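Local coordinates for protein lactate dehydrogenase (Eimeria maxima, PDB 6CT6) that probably catalyses the NADH-dependent interconversion of pyruvate and lactate, and binds NADH together with the pyruvate analogue oxamate, at residues 106-109 with 110-114; 131-134 with 135-139; 204-207 with 208-211; 219-222 with 223-227; 299-302 with 303-307. One frame throughout, in Å; residues are numbered along the deposited sequence.

Overall arrangement
The five contacts are short-range ones, strung in series along the chain. Contacts 1 and 2 belong to the NAD-binding domain, where helix 104-121 packs on the start of helix 134-145; the centres of the two contacts lie about 10 Å apart. Contacts 3, 4 and 5 lie in the C-terminal alpha/beta domain, on helix 205-210, helix 216-237 and the start of helix 303-328. Contacts 3 and 4 touch through isoleucines, and about 46 Å separates the centres of contacts 1 and 3. The chain thus has a cofactor side, where contacts 1 and 2 meet the dinucleotide and contact 2 also reaches oxamate, and a glucose-binding side served by contacts 4 and 5.

Contact 1. Residues 106-109 with 110-114; sequences VNIK and IMREV. With NAI (1,4-dihydronicotinamide adenine dinucleotide), chain D.
Ile110 lies alongside Asn107 in this turn of helix, both side chains pointing the same way, and its CD1 comes within 3.5 Å of Asn107 OD1. With CG1 anti to the carbonyl carbon (chi1 -68°), CG2 of Ile110 is turned toward the adenine of the bound dinucleotide, 3.6 Å from NAI N6A. The amide of Asn107 is held from outside the turn, its OD1 accepting from Ile87 N.

Next to Asn107, Ile108 CG1 sits over the centre of one face of the Arg112 guanidinium, 3.6 Å from CZ. Because the arginine chain is extended from CG to NE, its flat end reaches back over the isoleucine and on to Asp327, with which NH2 forms a salt bridge. Lys109 meets the following turn through two waters. One links Arg112 NH1 (2.8 Å) to Lys109 NZ, the latter by a weak bond, and so lies between two like charges. The other donates to both Lys109 O and Glu113 OE2. Among the backbone bonds, Met111 N to Asn107 O is the shortest at 2.9 Å.

Asn107, Ile108 and Met111 pack on helix 134-145, while Ile108 and Arg112 also meet Ile323 of helix 303-328, and Met111 and Val114 rest on Ile83 of strand 80-83.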
# COMPACT_ATOMS: atom_id res chain seq x y z
N VAL B 106 7.43 -23.55 -13.39
CA VAL B 106 6.13 -23.54 -12.73
C VAL B 106 5.28 -22.39 -13.24
O VAL B 106 4.11 -22.56 -13.61
CB VAL B 106 6.33 -23.46 -11.20
CG1 VAL B 106 4.98 -23.48 -10.48
CG2 VAL B 106 7.22 -24.60 -10.73
N ASN B 107 5.86 -21.19 -13.28
CA ASN B 107 5.09 -20.00 -13.58
C ASN B 107 4.74 -19.88 -15.06
O ASN B 107 3.76 -19.22 -15.39
CB ASN B 107 5.85 -18.77 -13.07
CG ASN B 107 5.84 -18.67 -11.55
OD1 ASN B 107 4.86 -19.06 -10.91
ND2 ASN B 107 6.92 -18.17 -10.98
N ILE B 108 5.50 -20.52 -15.95
CA ILE B 108 5.12 -20.55 -17.35
C ILE B 108 3.75 -21.21 -17.51
O ILE B 108 2.93 -20.79 -18.33
CB ILE B 108 6.19 -21.24 -18.21
CG1 ILE B 108 5.89 -21.06 -19.70
CG2 ILE B 108 6.31 -22.72 -17.88
CD1 ILE B 108 6.43 -19.78 -20.27
N LYS B 109 3.49 -22.26 -16.73
CA LYS B 109 2.20 -22.95 -16.83
C LYS B 109 1.08 -22.11 -16.24
O LYS B 109 -0.05 -22.13 -16.75
CB LYS B 109 2.27 -24.32 -16.15
CG LYS B 109 3.21 -25.29 -16.84
CD LYS B 109 2.88 -26.74 -16.50
CE LYS B 109 3.86 -27.69 -17.16
NZ LYS B 109 3.87 -27.57 -18.65
N ILE B 110 1.36 -21.36 -15.17
CA ILE B 110 0.36 -20.45 -14.62
C ILE B 110 0.02 -19.36 -15.63
O ILE B 110 -1.15 -19.02 -15.82
CB ILE B 110 0.86 -19.86 -13.29
CG1 ILE B 110 0.92 -20.96 -12.22
CG2 ILE B 110 -0.04 -18.71 -12.82
CD1 ILE B 110 1.64 -20.55 -10.95
N MET B 111 1.04 -18.80 -16.29
CA MET B 111 0.79 -17.78 -17.30
C MET B 111 -0.13 -18.28 -18.40
O MET B 111 -0.90 -17.49 -18.96
CB MET B 111 2.12 -17.31 -17.91
CG MET B 111 3.02 -16.54 -16.96
SD MET B 111 2.29 -15.02 -16.30
CE MET B 111 1.58 -15.59 -14.76
N ARG B 112 -0.07 -19.57 -18.72
CA ARG B 112 -0.89 -20.10 -19.80
C ARG B 112 -2.32 -20.36 -19.37
O ARG B 112 -3.24 -20.22 -20.18
CB ARG B 112 -0.23 -21.36 -20.36
CG ARG B 112 1.05 -21.05 -21.14
CD ARG B 112 1.85 -22.28 -21.51
NE ARG B 112 3.04 -21.93 -22.28
CZ ARG B 112 4.13 -22.69 -22.39
NH1 ARG B 112 4.20 -23.85 -21.75
NH2 ARG B 112 5.16 -22.28 -23.11
N GLU B 113 -2.54 -20.73 -18.10
CA GLU B 113 -3.90 -20.76 -17.57
C GLU B 113 -4.50 -19.35 -17.57
O GLU B 113 -5.66 -19.16 -17.95
CB GLU B 113 -3.91 -21.34 -16.16
CG GLU B 113 -3.28 -22.73 -16.01
CD GLU B 113 -4.05 -23.81 -16.74
OE1 GLU B 113 -5.27 -23.67 -16.92
OE2 GLU B 113 -3.42 -24.82 -17.13
N VAL B 114 -3.73 -18.36 -17.13
CA VAL B 114 -4.22 -16.98 -17.10
C VAL B 114 -4.55 -16.51 -18.51
O VAL B 114 -5.63 -15.94 -18.76
CB VAL B 114 -3.19 -16.05 -16.42
CG1 VAL B 114 -3.54 -14.58 -16.62
CG2 VAL B 114 -3.10 -16.37 -14.94
PA NAI D . 3.20 -12.74 -4.14
O1A NAI D . 3.62 -14.17 -3.88
O2A NAI D . 2.99 -11.80 -2.98
O5B NAI D . 1.84 -12.79 -5.00
C5B NAI D . 1.66 -13.75 -6.03
C4B NAI D . 0.23 -14.25 -5.96
O4B NAI D . -0.14 -14.96 -7.13
C3B NAI D . 0.02 -15.20 -4.78
O3B NAI D . -0.94 -14.64 -3.88
C2B NAI D . -0.49 -16.48 -5.41
O2B NAI D . -1.48 -17.14 -4.61
C1B NAI D . -1.07 -15.95 -6.71
N9A NAI D . -1.31 -16.97 -7.76
C8A NAI D . -0.68 -18.13 -7.99
N7A NAI D . -1.24 -18.76 -9.06
C5A NAI D . -2.25 -17.99 -9.51
C6A NAI D . -3.25 -18.04 -10.59
N6A NAI D . -3.30 -19.08 -11.45
N1A NAI D . -4.12 -17.01 -10.69
C2A NAI D . -4.10 -15.96 -9.85
N3A NAI D . -3.21 -15.86 -8.85
C4A NAI D . -2.29 -16.82 -8.64
O3 NAI D . 4.27 -12.09 -5.17
PN NAI D . 4.43 -10.51 -5.48
O1N NAI D . 5.39 -9.91 -4.48
O2N NAI D . 3.06 -9.90 -5.67
O5D NAI D . 5.18 -10.56 -6.90
C5D NAI D . 4.51 -11.13 -8.02
C4D NAI D . 5.42 -11.25 -9.23
O4D NAI D . 5.92 -9.97 -9.65
C3D NAI D . 6.63 -12.12 -8.93
O3D NAI D . 6.86 -13.00 -10.02
C2D NAI D . 7.76 -11.12 -8.80
O2D NAI D . 9.04 -11.68 -9.10
C1D NAI D . 7.33 -10.09 -9.82
N1N NAI D . 7.99 -8.77 -9.75
C2N NAI D . 8.18 -8.18 -10.93
C3N NAI D . 8.77 -6.94 -11.04
C7N NAI D . 8.94 -6.37 -12.42
O7N NAI D . 8.34 -6.89 -13.35
N7N NAI D . 9.76 -5.34 -12.62
C4N NAI D . 9.23 -6.18 -9.82
C5N NAI D . 8.97 -6.93 -8.60
C6N NAI D . 8.36 -8.18 -8.61
O HOH W 1 -0.59 -24.39 -18.07
O HOH W 2 2.31 -25.75 -20.98

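Contact 2. Residues 131-134 with 135-139. With NAI (1,4-dihydronicotinamide adenine dinucleotide), chain D.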
# COMPACT_ATOMS: atom_id res chain seq x y z
N THR B 131 4.69 -10.60 -13.67
CA THR B 131 5.33 -11.83 -13.20
C THR B 131 6.65 -12.09 -13.91
O THR B 131 6.74 -12.00 -15.14
CB THR B 131 4.38 -13.02 -13.41
OG1 THR B 131 3.17 -12.81 -12.67
CG2 THR B 131 5.03 -14.33 -12.95
N ASN B 132 7.68 -12.42 -13.13
CA ASN B 132 9.02 -12.71 -13.65
C ASN B 132 9.21 -14.17 -14.07
O ASN B 132 8.49 -15.05 -13.59
CB ASN B 132 10.08 -12.36 -12.60
CG ASN B 132 10.48 -10.90 -12.62
OD1 ASN B 132 10.58 -10.29 -13.69
ND2 ASN B 132 10.70 -10.34 -11.44
N PRO B 133 10.18 -14.44 -14.97
CA PRO B 133 10.99 -13.50 -15.74
C PRO B 133 10.14 -12.74 -16.75
O PRO B 133 9.52 -13.32 -17.64
CB PRO B 133 12.03 -14.39 -16.44
CG PRO B 133 11.43 -15.74 -16.44
CD PRO B 133 10.64 -15.83 -15.18
N LEU B 134 10.15 -11.42 -16.60
CA LEU B 134 9.11 -10.57 -17.17
C LEU B 134 8.98 -10.78 -18.68
O LEU B 134 7.88 -10.97 -19.20
CB LEU B 134 9.43 -9.11 -16.84
CG LEU B 134 8.39 -8.01 -17.04
CD1 LEU B 134 8.72 -7.22 -18.29
CD2 LEU B 134 6.96 -8.54 -17.09
N ASP B 135 10.11 -10.78 -19.39
CA ASP B 135 10.06 -10.65 -20.84
C ASP B 135 9.59 -11.93 -21.53
O ASP B 135 9.01 -11.86 -22.62
CB ASP B 135 11.42 -10.22 -21.36
CG ASP B 135 11.88 -8.90 -20.76
OD1 ASP B 135 11.48 -7.84 -21.28
OD2 ASP B 135 12.62 -8.94 -19.75
N VAL B 136 9.81 -13.10 -20.93
CA VAL B 136 9.27 -14.33 -21.50
C VAL B 136 7.92 -14.72 -20.92
O VAL B 136 7.15 -15.43 -21.58
CB VAL B 136 10.26 -15.51 -21.36
CG1 VAL B 136 11.51 -15.24 -22.19
CG2 VAL B 136 10.62 -15.78 -19.91
N MET B 137 7.60 -14.28 -19.70
CA MET B 137 6.27 -14.55 -19.16
C MET B 137 5.20 -13.78 -19.93
O MET B 137 4.10 -14.30 -20.16
CB MET B 137 6.21 -14.20 -17.67
CG MET B 137 7.03 -15.14 -16.78
SD MET B 137 6.49 -16.86 -16.88
CE MET B 137 7.78 -17.71 -15.98
N VAL B 138 5.49 -12.54 -20.35
CA VAL B 138 4.51 -11.77 -21.11
C VAL B 138 4.20 -12.48 -22.42
O VAL B 138 3.05 -12.51 -22.87
CB VAL B 138 5.01 -10.33 -21.33
CG1 VAL B 138 6.34 -10.29 -22.08
CG2 VAL B 138 3.95 -9.51 -22.08
N ALA B 139 5.21 -13.07 -23.05
CA ALA B 139 4.98 -13.81 -24.29
C ALA B 139 4.10 -15.03 -24.04
O ALA B 139 3.20 -15.33 -24.84
CB ALA B 139 6.31 -14.23 -24.92
PA NAI D . 3.20 -12.74 -4.14
O1A NAI D . 3.62 -14.17 -3.88
O2A NAI D . 2.99 -11.80 -2.98
O5B NAI D . 1.84 -12.79 -5.00
C5B NAI D . 1.66 -13.75 -6.03
C4B NAI D . 0.23 -14.25 -5.96
O4B NAI D . -0.14 -14.96 -7.13
C3B NAI D . 0.02 -15.20 -4.78
O3B NAI D . -0.94 -14.64 -3.88
C2B NAI D . -0.49 -16.48 -5.41
O2B NAI D . -1.48 -17.14 -4.61
C1B NAI D . -1.07 -15.95 -6.71
N9A NAI D . -1.31 -16.97 -7.76
C8A NAI D . -0.68 -18.13 -7.99
N7A NAI D . -1.24 -18.76 -9.06
C5A NAI D . -2.25 -17.99 -9.51
C6A NAI D . -3.25 -18.04 -10.59
N6A NAI D . -3.30 -19.08 -11.45
N1A NAI D . -4.12 -17.01 -10.69
C2A NAI D . -4.10 -15.96 -9.85
N3A NAI D . -3.21 -15.86 -8.85
C4A NAI D . -2.29 -16.82 -8.64
O3 NAI D . 4.27 -12.09 -5.17
PN NAI D . 4.43 -10.51 -5.48
O1N NAI D . 5.39 -9.91 -4.48
O2N NAI D . 3.06 -9.90 -5.67
O5D NAI D . 5.18 -10.56 -6.90
C5D NAI D . 4.51 -11.13 -8.02
C4D NAI D . 5.42 -11.25 -9.23
O4D NAI D . 5.92 -9.97 -9.65
C3D NAI D . 6.63 -12.12 -8.93
O3D NAI D . 6.86 -13.00 -10.02
C2D NAI D . 7.76 -11.12 -8.80
O2D NAI D . 9.04 -11.68 -9.10
C1D NAI D . 7.33 -10.09 -9.82
N1N NAI D . 7.99 -8.77 -9.75
C2N NAI D . 8.18 -8.18 -10.93
C3N NAI D . 8.77 -6.94 -11.04
C7N NAI D . 8.94 -6.37 -12.42
O7N NAI D . 8.34 -6.89 -13.35
N7N NAI D . 9.76 -5.34 -12.62
C4N NAI D . 9.23 -6.18 -9.82
C5N NAI D . 8.97 -6.93 -8.60
C6N NAI D . 8.36 -8.18 -8.61
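Asn132, whose backbone O touches Met137, turns its flat carboxamide to the cofactor: the nicotinamide lies obliquely over one side of the amide, NAI C2N 3.4 Å from Asn132 ND2. At the edge, ND2 donates to the ribose hydroxyl NAI O2D at 3.2 Å (N-H...O angle 143°) and also to O1 of oxamate. At the other end OD1 takes a weak bond from Leu134 N, which may help to fix the rotation of the amide. The backbone N of Asn132 adds a straighter bond to the neighbouring ribose oxygen NAI O3D (3.3 Å, 167°), and Leu134 CG faces the nicotinamide oxygen NAI O7N at 3.9 Å.

A cis peptide bond precedes Pro133, whose ring is crossed by two side chains of the following helix. Met137 CE reaches Pro133 CD at 3.5 Å, and Val136 CG2 meets Pro133 CG at 3.6 Å. The methionine is bent at chi2 (-61°), which folds its methyl end back toward the proline, while its CG passes 3.2 Å from Pro133 O. That same carbonyl oxygen accepts from Met137 N at 3.0 Å and, weakly, from Val136 N. The carboxylate oxygens of Asp135 accept from Ser268 OG and His187 N. Thr131 OG1 is bonded to Ala85 O.

Pro133 occupies the N-cap position of helix 134-145. The whole is a strand-loop-helix connection of the Rossmann-type domain, in which the loop after strand 126-129 holds the nicotinamide ribose and, through Asn132, the oxamate that occupies the substrate pocket.

Contact 3. Residues 204-207 with 208-211; sequences PIQE and FINK
Gln206 and Asn210, one helical turn apart, join amide to amide with their planes turned 40° against each other. Gln206 NE2 donates to Asn210 OD1 at 3.1 Å along a nearly straight N-H...O line of 164°. The acceptor lies in the amide plane of Gln206, but the donor stands above the carbonyl plane of Asn210, 37° out of it. The glutamine points CG away from its own backbone N and then bends at chi2, which brings the amide back along the helix over Ile209 and toward Asn210. On the way NE2 passes 3.7 Å from Ile209 CG2, the two side chains crossing at a slant.

On another side of the helix, Ile205 and Phe208 cross at about a right angle, and Ile205 CD1 approaches Phe208 CB at 4.2 Å. The phenylalanine ring presents an edge to Pro204 O, which lies in the plane of the ring, 3.9 Å from CD2. In the backbone, Asn210 N to Gln206 O (2.8 Å) and Ile209 N to Ile205 O are regular helical bonds.

Ile205 and Phe208 both pack on Leu172 of helix 157-172, whereas Ile205 and Ile209 meet Ile219 of helix 216-237. The arrangement is that of a short amphipathic helix directly after strand 203-204 of the C-terminal domain's small antiparallel sheet, its polar amide pair on the exposed side.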
# COMPACT_ATOMS: atom_id res chain seq x y z
N PRO B 204 21.40 17.64 -21.44
CA PRO B 204 22.20 16.42 -21.31
C PRO B 204 22.97 16.38 -19.99
O PRO B 204 23.54 17.38 -19.56
CB PRO B 204 23.14 16.47 -22.51
CG PRO B 204 22.41 17.28 -23.52
CD PRO B 204 21.67 18.32 -22.72
N ILE B 205 22.98 15.21 -19.36
CA ILE B 205 23.70 15.05 -18.10
C ILE B 205 25.17 15.38 -18.28
O ILE B 205 25.84 15.81 -17.33
CB ILE B 205 23.51 13.61 -17.55
CG1 ILE B 205 24.11 13.47 -16.15
CG2 ILE B 205 24.11 12.58 -18.50
CD1 ILE B 205 23.35 14.23 -15.09
N GLN B 206 25.71 15.20 -19.49
CA GLN B 206 27.10 15.56 -19.75
C GLN B 206 27.39 17.00 -19.36
O GLN B 206 28.46 17.30 -18.82
CB GLN B 206 27.43 15.34 -21.22
CG GLN B 206 28.92 15.46 -21.53
CD GLN B 206 29.73 14.36 -20.88
OE1 GLN B 206 29.46 13.18 -21.08
NE2 GLN B 206 30.73 14.75 -20.09
N GLU B 207 26.45 17.92 -19.62
CA GLU B 207 26.66 19.31 -19.24
C GLU B 207 26.88 19.44 -17.74
O GLU B 207 27.69 20.26 -17.30
CB GLU B 207 25.48 20.18 -19.69
CG GLU B 207 25.25 20.21 -21.20
CD GLU B 207 24.52 21.46 -21.66
OE1 GLU B 207 24.40 22.42 -20.87
OE2 GLU B 207 24.06 21.49 -22.82
N PHE B 208 26.17 18.64 -16.95
CA PHE B 208 26.36 18.67 -15.50
C PHE B 208 27.69 18.02 -15.12
O PHE B 208 28.33 18.45 -14.15
CB PHE B 208 25.19 17.97 -14.81
CG PHE B 208 23.92 18.76 -14.84
CD1 PHE B 208 23.49 19.43 -13.72
CD2 PHE B 208 23.18 18.85 -16.01
CE1 PHE B 208 22.32 20.17 -13.74
CE2 PHE B 208 22.01 19.59 -16.04
CZ PHE B 208 21.58 20.25 -14.91
N ILE B 209 28.11 17.00 -15.86
CA ILE B 209 29.44 16.43 -15.63
C ILE B 209 30.51 17.49 -15.86
O ILE B 209 31.39 17.70 -15.02
CB ILE B 209 29.65 15.20 -16.53
CG1 ILE B 209 28.64 14.10 -16.17
CG2 ILE B 209 31.07 14.66 -16.38
CD1 ILE B 209 28.60 12.93 -17.14
N ASN B 210 30.44 18.18 -17.00
CA ASN B 210 31.46 19.17 -17.33
C ASN B 210 31.48 20.31 -16.31
O ASN B 210 32.54 20.92 -16.09
CB ASN B 210 31.22 19.72 -18.73
CG ASN B 210 31.32 18.65 -19.80
OD1 ASN B 210 31.84 17.57 -19.57
ND2 ASN B 210 30.81 18.96 -21.00
N LYS B 211 30.35 20.62 -15.68
CA LYS B 211 30.29 21.68 -14.68
C LYS B 211 30.74 21.22 -13.30
O LYS B 211 30.82 22.06 -12.39
CB LYS B 211 28.87 22.24 -14.59
CG LYS B 211 28.48 23.17 -15.72
CD LYS B 211 29.03 24.57 -15.52
CE LYS B 211 28.82 25.45 -16.74
NZ LYS B 211 29.35 26.82 -16.53

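Contact 4. Residues 219-222 with 223-227; sequences INNI and YNKTK. With GLC (alpha-D-glucopyranose), chain E.
This turn of helix 216-237, in the C-terminal alpha/beta domain, forms one wall of the site in which a glucose molecule is bound. Within this turn Tyr223 and Asn220 come closest to the sugar. The ring oxygen GLC O5 stands above the centre of one face of the Tyr223 ring, and GLC C1 comes within 3.7 Å of Tyr223 CZ. The tyrosine reaches this position with CG anti to the backbone N (chi1 177°), which swings the ring to the side of the helix where the sugar lies; it also touches Met195, Leu192 and Pro193. The GLC O6 group sits between the two residues, 3.2 Å from Asn220 OD1, and Ile219 CG2 borders GLC O4. Glu304 OE2, at the start of helix 303-328, also hydrogen-bonds to the sugar.

The side chain of Asn220 crosses that of Asn224, with the two amide planes almost perpendicular, 88° apart. Their nearest atoms, Asn220 ND2 and Asn224 ND2, are both donors 3.3 Å apart, so no hydrogen bond joins them. Asn221 and Lys225 run side by side, OD1 of the first facing CG of the second.

Away from the sugar, Ile222 packs on Leu164 and Ile168 of helix 157-172, and Thr226 on Met167. Ile222 O is gripped twice by Thr226, from opposite faces of its carbonyl plane: the hydroxyl OG1 donates at 2.8 Å and the backbone N at 2.9 Å.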
# COMPACT_ATOMS: atom_id res chain seq x y z
N ILE B 219 28.47 8.68 -11.77
CA ILE B 219 27.76 8.10 -12.91
C ILE B 219 27.94 6.59 -12.93
O ILE B 219 26.98 5.83 -13.11
CB ILE B 219 28.24 8.74 -14.23
CG1 ILE B 219 27.89 10.24 -14.26
CG2 ILE B 219 27.63 8.02 -15.43
CD1 ILE B 219 26.41 10.55 -14.39
N ASN B 220 29.18 6.12 -12.75
CA ASN B 220 29.43 4.69 -12.83
C ASN B 220 28.77 3.94 -11.68
O ASN B 220 28.24 2.84 -11.86
CB ASN B 220 30.93 4.40 -12.86
CG ASN B 220 31.24 2.92 -12.75
OD1 ASN B 220 31.19 2.20 -13.74
ND2 ASN B 220 31.55 2.47 -11.54
N ASN B 221 28.81 4.53 -10.48
CA ASN B 221 28.20 3.87 -9.33
C ASN B 221 26.69 3.75 -9.51
O ASN B 221 26.09 2.72 -9.16
CB ASN B 221 28.53 4.65 -8.06
CG ASN B 221 28.22 3.87 -6.80
OD1 ASN B 221 28.19 2.64 -6.81
ND2 ASN B 221 28.00 4.58 -5.70
N ILE B 222 26.05 4.79 -10.06
CA ILE B 222 24.61 4.77 -10.26
C ILE B 222 24.23 3.74 -11.31
O ILE B 222 23.21 3.05 -11.18
CB ILE B 222 24.12 6.18 -10.63
CG1 ILE B 222 24.20 7.10 -9.41
CG2 ILE B 222 22.70 6.14 -11.22
CD1 ILE B 222 23.96 8.57 -9.71
N TYR B 223 25.03 3.63 -12.37
CA TYR B 223 24.81 2.59 -13.38
C TYR B 223 24.78 1.21 -12.73
O TYR B 223 23.89 0.40 -13.01
CB TYR B 223 25.91 2.68 -14.43
CG TYR B 223 25.87 1.62 -15.51
CD1 TYR B 223 25.13 1.81 -16.67
CD2 TYR B 223 26.60 0.44 -15.38
CE1 TYR B 223 25.10 0.85 -17.67
CE2 TYR B 223 26.58 -0.52 -16.37
CZ TYR B 223 25.83 -0.32 -17.51
OH TYR B 223 25.80 -1.27 -18.50
N ASN B 224 25.74 0.94 -11.84
CA ASN B 224 25.79 -0.35 -11.16
C ASN B 224 24.65 -0.48 -10.16
O ASN B 224 23.98 -1.52 -10.10
CB ASN B 224 27.14 -0.51 -10.45
CG ASN B 224 28.30 -0.61 -11.42
OD1 ASN B 224 28.17 -1.19 -12.49
ND2 ASN B 224 29.43 -0.03 -11.04
N LYS B 225 24.42 0.55 -9.35
CA LYS B 225 23.38 0.46 -8.33
C LYS B 225 22.00 0.27 -8.94
O LYS B 225 21.15 -0.39 -8.34
CB LYS B 225 23.42 1.70 -7.44
CG LYS B 225 24.52 1.66 -6.36
CD LYS B 225 24.24 0.55 -5.34
CE LYS B 225 25.39 0.31 -4.36
NZ LYS B 225 25.18 -0.97 -3.62
N THR B 226 21.77 0.81 -10.14
CA THR B 226 20.49 0.60 -10.82
C THR B 226 20.27 -0.88 -11.11
O THR B 226 19.19 -1.43 -10.85
CB THR B 226 20.43 1.41 -12.11
OG1 THR B 226 20.54 2.81 -11.80
CG2 THR B 226 19.13 1.16 -12.86
N LYS B 227 21.28 -1.55 -11.66
CA LYS B 227 21.15 -2.98 -11.95
C LYS B 227 20.98 -3.80 -10.68
O LYS B 227 20.35 -4.86 -10.71
CB LYS B 227 22.37 -3.47 -12.74
CG LYS B 227 22.62 -2.74 -14.05
CD LYS B 227 24.06 -2.90 -14.53
CE LYS B 227 24.33 -4.28 -15.09
NZ LYS B 227 24.31 -4.30 -16.58
C1 GLC E . 28.48 1.57 -19.37
C2 GLC E . 27.72 2.82 -19.94
C3 GLC E . 28.47 4.12 -19.58
C4 GLC E . 28.64 4.11 -18.08
C5 GLC E . 29.66 3.03 -17.80
C6 GLC E . 29.98 3.15 -16.30
O1 GLC E . 29.45 1.16 -20.29
O2 GLC E . 27.62 2.74 -21.33
O3 GLC E . 27.68 5.22 -19.92
O4 GLC E . 29.18 5.33 -17.67
O5 GLC E . 29.07 1.77 -18.06
O6 GLC E . 28.76 3.11 -15.61

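Contact 5. Residues 299-302 with 303-307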
# COMPACT_ATOMS: atom_id res chain seq x y z
N LEU B 299 15.32 4.15 -30.49
CA LEU B 299 16.42 5.03 -30.14
C LEU B 299 17.57 4.88 -31.14
O LEU B 299 17.80 3.81 -31.70
CB LEU B 299 16.92 4.73 -28.73
CG LEU B 299 15.91 4.87 -27.59
CD1 LEU B 299 16.48 4.32 -26.29
CD2 LEU B 299 15.49 6.31 -27.41
N ASP B 300 18.30 5.98 -31.34
CA ASP B 300 19.47 5.97 -32.22
C ASP B 300 20.71 5.59 -31.40
O ASP B 300 21.62 6.38 -31.16
CB ASP B 300 19.64 7.32 -32.90
CG ASP B 300 20.73 7.32 -33.95
OD1 ASP B 300 21.11 6.22 -34.42
OD2 ASP B 300 21.22 8.41 -34.30
N LEU B 301 20.71 4.33 -30.95
CA LEU B 301 21.80 3.82 -30.13
C LEU B 301 23.11 3.80 -30.91
O LEU B 301 23.14 3.53 -32.12
CB LEU B 301 21.47 2.41 -29.62
CG LEU B 301 20.24 2.24 -28.74
CD1 LEU B 301 20.00 0.77 -28.41
CD2 LEU B 301 20.38 3.05 -27.46
N ASN B 302 24.20 4.07 -30.20
CA ASN B 302 25.53 3.97 -30.78
C ASN B 302 26.01 2.52 -30.71
O ASN B 302 25.32 1.63 -30.21
CB ASN B 302 26.48 4.93 -30.07
CG ASN B 302 26.72 4.57 -28.61
OD1 ASN B 302 26.50 3.43 -28.20
ND2 ASN B 302 27.18 5.54 -27.83
N GLN B 303 27.23 2.29 -31.21
CA GLN B 303 27.72 0.92 -31.34
C GLN B 303 27.90 0.25 -29.98
O GLN B 303 27.49 -0.90 -29.78
CB GLN B 303 29.02 0.91 -32.14
CG GLN B 303 28.93 1.68 -33.45
CD GLN B 303 27.70 1.31 -34.25
OE1 GLN B 303 27.45 0.14 -34.54
NE2 GLN B 303 26.91 2.32 -34.60
N GLU B 304 28.52 0.96 -29.03
CA GLU B 304 28.69 0.39 -27.70
C GLU B 304 27.35 0.00 -27.09
O GLU B 304 27.22 -1.07 -26.49
CB GLU B 304 29.42 1.37 -26.78
CG GLU B 304 29.37 0.98 -25.30
CD GLU B 304 30.17 1.91 -24.41
OE1 GLU B 304 31.07 2.60 -24.92
OE2 GLU B 304 29.88 1.94 -23.19
N GLU B 305 26.35 0.87 -27.22
CA GLU B 305 25.05 0.59 -26.63
C GLU B 305 24.37 -0.59 -27.31
O GLU B 305 23.75 -1.43 -26.64
CB GLU B 305 24.18 1.85 -26.70
CG GLU B 305 24.69 2.98 -25.80
CD GLU B 305 24.18 4.35 -26.21
OE1 GLU B 305 23.46 4.45 -27.22
OE2 GLU B 305 24.50 5.33 -25.50
N LYS B 306 24.49 -0.68 -28.64
CA LYS B 306 23.99 -1.86 -29.34
C LYS B 306 24.65 -3.13 -28.82
O LYS B 306 23.99 -4.17 -28.68
CB LYS B 306 24.23 -1.72 -30.84
CG LYS B 306 23.29 -0.75 -31.54
CD LYS B 306 23.80 -0.45 -32.94
CE LYS B 306 22.85 0.46 -33.70
NZ LYS B 306 23.58 1.38 -34.60
N LYS B 307 25.95 -3.07 -28.54
CA LYS B 307 26.65 -4.23 -28.00
C LYS B 307 26.06 -4.63 -26.65
O LYS B 307 25.74 -5.80 -26.42
CB LYS B 307 28.14 -3.93 -27.87
CG LYS B 307 28.98 -5.03 -27.21
CD LYS B 307 30.24 -4.45 -26.59
CE LYS B 307 31.07 -5.53 -25.89
NZ LYS B 307 31.68 -6.49 -26.84
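The chain leaves an inverse gamma turn centred on Asp300 and enters helix 303-328 at Asn302, whose carbonyl oxygen takes the first helical bond, from Lys306 N at 2.9 Å. Asn302 is the N-cap, and it forms a capping box with Glu305. With chi1 at 65°, CG of Asn302 lies between its backbone N and carbonyl carbon, which swings OD1 over the start of the helix, where it accepts from Glu305 N at 2.7 Å, almost straight out from the side-chain carbonyl. In return Glu305 OE1 accepts from Asn302 N at 3.1 Å, met from above the carboxylate plane. The two side chains cross at about a right angle, with amide and carboxylate planes 31° apart.

Leu301 supplies the apolar border, its CD2 lying 3.4 Å from Glu305 OE1, and Lys306 NZ makes a weak bond to Leu301 O. The other carboxylate oxygen, Glu305 OE2, forms a salt bridge with Arg196.

Both N-H groups that the box engages are thus satisfied by side chains, and the buried carboxylate of Glu305, held by the arginine and near the helix start, probably stays ionised.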